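Local coordinates for protein mosquitocidal toxin (Bacillus sphaericus, PDB 2CB4) that probably transfers ADP-ribose from NAD to target proteins, as the catalytic domain of a larger toxin that acts against mosquitoes, at residues T109-Y114 with A166-N171. The protein carries 1 engineered substitution. Residues are numbered along the deposited sequence; the frame is centred on the assembly and turned at random.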
ATOM      1  N   THR A 109     -13.417  -2.664 -28.615  1.00 38.12           N
ATOM      2  CA  THR A 109     -14.318  -2.277 -29.709  1.00 37.57           C
ATOM      3  C   THR A 109     -14.460  -3.336 -30.767  1.00 40.25           C
ATOM      4  O   THR A 109     -15.109  -3.120 -31.769  1.00 40.62           O
ATOM      5  CB  THR A 109     -13.871  -0.951 -30.390  1.00 42.32           C
ATOM      6  OG1 THR A 109     -12.493  -1.050 -30.784  1.00 46.60           O
ATOM      7  CG2 THR A 109     -14.014   0.203 -29.417  1.00 34.84           C
ATOM      8  N   HIS A 110     -13.865  -4.498 -30.530  1.00 36.26           N
ATOM      9  CA  HIS A 110     -13.945  -5.583 -31.482  1.00 35.93           C
ATOM     10  C   HIS A 110     -15.312  -6.251 -31.509  1.00 38.87           C
ATOM     11  O   HIS A 110     -15.564  -7.261 -30.847  1.00 40.49           O
ATOM     12  CB  HIS A 110     -12.808  -6.585 -31.287  1.00 37.69           C
ATOM     13  CG  HIS A 110     -12.597  -7.467 -32.469  1.00 43.06           C
ATOM     14  ND1 HIS A 110     -11.350  -7.940 -32.845  1.00 45.88           N
ATOM     15  CD2 HIS A 110     -13.474  -7.952 -33.394  1.00 45.68           C
ATOM     16  CE1 HIS A 110     -11.474  -8.692 -33.931  1.00 45.23           C
ATOM     17  NE2 HIS A 110     -12.751  -8.708 -34.287  1.00 45.59           N
ATOM     18  N   LEU A 111     -16.195  -5.681 -32.321  1.00 33.10           N
ATOM     19  CA  LEU A 111     -17.563  -6.147 -32.459  1.00 31.96           C
ATOM     20  C   LEU A 111     -17.793  -7.605 -32.803  1.00 38.22           C
ATOM     21  O   LEU A 111     -18.640  -8.257 -32.196  1.00 38.90           O
ATOM     22  CB  LEU A 111     -18.365  -5.222 -33.382  1.00 31.17           C
ATOM     23  CG  LEU A 111     -19.864  -5.540 -33.511  1.00 34.38           C
ATOM     24  CD1 LEU A 111     -20.542  -5.489 -32.144  1.00 33.15           C
ATOM     25  CD2 LEU A 111     -20.517  -4.567 -34.473  1.00 34.05           C
ATOM     26  N   LEU A 112     -17.081  -8.118 -33.800  1.00 36.64           N
ATOM     27  CA  LEU A 112     -17.260  -9.523 -34.207  1.00 36.62           C
ATOM     28  C   LEU A 112     -16.794 -10.503 -33.140  1.00 38.36           C
ATOM     29  O   LEU A 112     -17.428 -11.527 -32.936  1.00 38.33           O
ATOM     30  CB  LEU A 112     -16.571  -9.813 -35.550  1.00 37.03           C
ATOM     31  CG  LEU A 112     -17.417  -9.437 -36.779  1.00 41.62           C
ATOM     32  CD1 LEU A 112     -16.567  -9.532 -38.043  1.00 41.64           C
ATOM     33  CD2 LEU A 112     -18.692 -10.283 -36.899  1.00 40.81           C
ATOM     34  N   ASN A 113     -15.732 -10.162 -32.420  1.00 30.87           N
ATOM     35  CA  ASN A 113     -15.247 -11.022 -31.380  1.00 32.73           C
ATOM     36  C   ASN A 113     -16.200 -11.005 -30.213  1.00 40.51           C
ATOM     37  O   ASN A 113     -16.455 -12.047 -29.566  1.00 40.41           O
ATOM     38  CB  ASN A 113     -13.864 -10.596 -30.910  1.00 34.60           C
ATOM     39  CG  ASN A 113     -12.771 -11.188 -31.735  1.00 50.93           C
ATOM     40  OD1 ASN A 113     -13.005 -11.943 -32.724  1.00 46.69           O
ATOM     41  ND2 ASN A 113     -11.569 -10.859 -31.382  1.00 43.71           N
ATOM     42  N   TYR A 114     -16.738  -9.809 -29.967  1.00 35.66           N
ATOM     43  CA  TYR A 114     -17.676  -9.637 -28.872  1.00 34.10           C
ATOM     44  C   TYR A 114     -18.892 -10.565 -29.061  1.00 33.20           C
ATOM     45  O   TYR A 114     -19.249 -11.347 -28.203  1.00 31.03           O
ATOM     46  CB  TYR A 114     -18.017  -8.150 -28.667  1.00 35.41           C
ATOM     47  CG  TYR A 114     -19.273  -8.000 -27.959  1.00 36.43           C
ATOM     48  CD1 TYR A 114     -19.315  -8.194 -26.579  1.00 37.74           C
ATOM     49  CD2 TYR A 114     -20.486  -7.791 -28.656  1.00 36.13           C
ATOM     50  CE1 TYR A 114     -20.525  -8.178 -25.903  1.00 35.99           C
ATOM     51  CE2 TYR A 114     -21.676  -7.765 -27.994  1.00 36.52           C
ATOM     52  CZ  TYR A 114     -21.680  -7.981 -26.600  1.00 41.92           C
ATOM     53  OH  TYR A 114     -22.851  -7.883 -25.911  1.00 40.70           O
ATOM     54  N   ALA A 166     -28.795  -7.114 -39.816  1.00 36.94           N
ATOM     55  CA  ALA A 166     -28.780  -6.304 -41.034  1.00 34.95           C
ATOM     56  C   ALA A 166     -27.372  -5.798 -41.353  1.00 40.41           C
ATOM     57  O   ALA A 166     -27.164  -5.192 -42.394  1.00 41.78           O
ATOM     58  CB  ALA A 166     -29.739  -5.114 -40.897  1.00 34.38           C
ATOM     59  N   SER A 167     -26.415  -6.014 -40.455  1.00 35.91           N
ATOM     60  CA  SER A 167     -25.050  -5.521 -40.660  1.00 34.79           C
ATOM     61  C   SER A 167     -24.085  -6.531 -41.229  1.00 40.93           C
ATOM     62  O   SER A 167     -22.999  -6.170 -41.680  1.00 40.85           O
ATOM     63  CB  SER A 167     -24.474  -5.011 -39.343  1.00 35.09           C
ATOM     64  OG  SER A 167     -25.319  -4.051 -38.774  1.00 38.91           O
ATOM     65  N   PHE A 168     -24.447  -7.802 -41.157  1.00 39.89           N
ATOM     66  CA  PHE A 168     -23.566  -8.857 -41.620  1.00 41.25           C
ATOM     67  C   PHE A 168     -24.226  -9.821 -42.586  1.00 53.59           C
ATOM     68  O   PHE A 168     -25.429 -10.150 -42.457  1.00 53.45           O
ATOM     69  CB  PHE A 168     -23.039  -9.666 -40.423  1.00 41.75           C
ATOM     70  CG  PHE A 168     -22.270  -8.847 -39.441  1.00 41.20           C
ATOM     71  CD1 PHE A 168     -20.973  -8.450 -39.721  1.00 43.02           C
ATOM     72  CD2 PHE A 168     -22.856  -8.439 -38.253  1.00 41.05           C
ATOM     73  CE1 PHE A 168     -20.262  -7.658 -38.824  1.00 43.66           C
ATOM     74  CE2 PHE A 168     -22.158  -7.644 -37.352  1.00 43.01           C
ATOM     75  CZ  PHE A 168     -20.860  -7.255 -37.631  1.00 41.42           C
ATOM     76  N   SER A 169     -23.399 -10.313 -43.531  1.00 58.23           N
ATOM     77  CA  SER A 169     -23.779 -11.309 -44.542  1.00 61.41           C
ATOM     78  C   SER A 169     -24.014 -12.600 -43.768  1.00 69.53           C
ATOM     79  O   SER A 169     -23.197 -12.991 -42.959  1.00 67.97           O
ATOM     80  CB  SER A 169     -22.646 -11.537 -45.570  1.00 67.71           C
ATOM     81  OG  SER A 169     -21.744 -10.430 -45.673  1.00 79.82           O
ATOM     82  N   ARG A 170     -25.153 -13.239 -44.000  1.00 72.54           N
ATOM     83  CA  ARG A 170     -25.549 -14.458 -43.274  1.00 75.44           C
ATOM     84  C   ARG A 170     -24.496 -15.442 -42.800  1.00 81.75           C
ATOM     85  O   ARG A 170     -24.630 -16.018 -41.693  1.00 82.87           O
ATOM     86  CB  ARG A 170     -26.678 -15.204 -44.001  1.00 80.01           C
ATOM     87  CG  ARG A 170     -28.033 -14.485 -43.937  1.00 98.79           C
ATOM     88  CD  ARG A 170     -29.173 -15.363 -44.407  1.00115.38           C
ATOM     89  NE  ARG A 170     -29.449 -16.492 -43.523  1.00130.94           N
ATOM     90  CZ  ARG A 170     -29.972 -16.388 -42.298  1.00146.81           C
ATOM     91  NH1 ARG A 170     -30.249 -15.202 -41.772  1.00133.88           N
ATOM     92  NH2 ARG A 170     -30.173 -17.494 -41.584  1.00132.51           N
ATOM     93  N   ASN A 171     -23.486 -15.645 -43.646  1.00 77.73           N
ATOM     94  CA  ASN A 171     -22.391 -16.569 -43.410  1.00 77.20           C
ATOM     95  C   ASN A 171     -21.204 -15.960 -42.695  1.00 77.94           C
ATOM     96  O   ASN A 171     -20.199 -16.627 -42.438  1.00 77.80           O
ATOM     97  CB  ASN A 171     -21.979 -17.214 -44.724  1.00 83.12           C
ATOM     98  CG  ASN A 171     -22.953 -18.286 -45.162  1.00124.47           C
ATOM     99  OD1 ASN A 171     -23.784 -18.733 -44.367  1.00124.11           O
ATOM    100  ND2 ASN A 171     -22.914 -18.636 -46.438  1.00119.53           N
TER
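F168 reaches across to the first turn of helix 111-117 and meets two consecutive leucines in two different ways, a compact example of how one aromatic ring can use both a face and its rim. L112 takes the face. Its CD2 methyl lies 4.0 Å from the centroid of the F168 ring, 26° off the ring normal, which makes this a CH-pi contact displaced toward the CE1-CZ rim, where CD2 comes within 3.6 Å of CE1. The branch point follows the methyl, L112 CG standing 3.9 Å from F168 CE1, and the two side chains run past each other in opposite senses. L111 takes the edge instead: its CD2 methyl sits near the ring plane, 4.2 Å from F168 CZ. The CB of L111 points toward the other segment, and CG anti to the backbone N (chi1 -175°) carries CD2 on to the rim; L112, with CG anti to its carbonyl carbon (chi1 -84°), needs its second torsion as well to bring CD2 over the face. The backbones stay well apart, 9.8 Å between the CA atoms of L112 and F168, and side chains alone bridge them. L111 also packs on I43 of helix 36-44 and on I162 of strand 162-163, and L112 touches P174. S169 shares backbone hydrogen bonds with A51. The contact thus joins the start of helix 111-117 to the loop after helix 164-167, both within the Scabin-like region, through carbon surfaces alone; its cohesion should come from dispersion and apolar burial, with little directional restraint beyond the methyl over the ring.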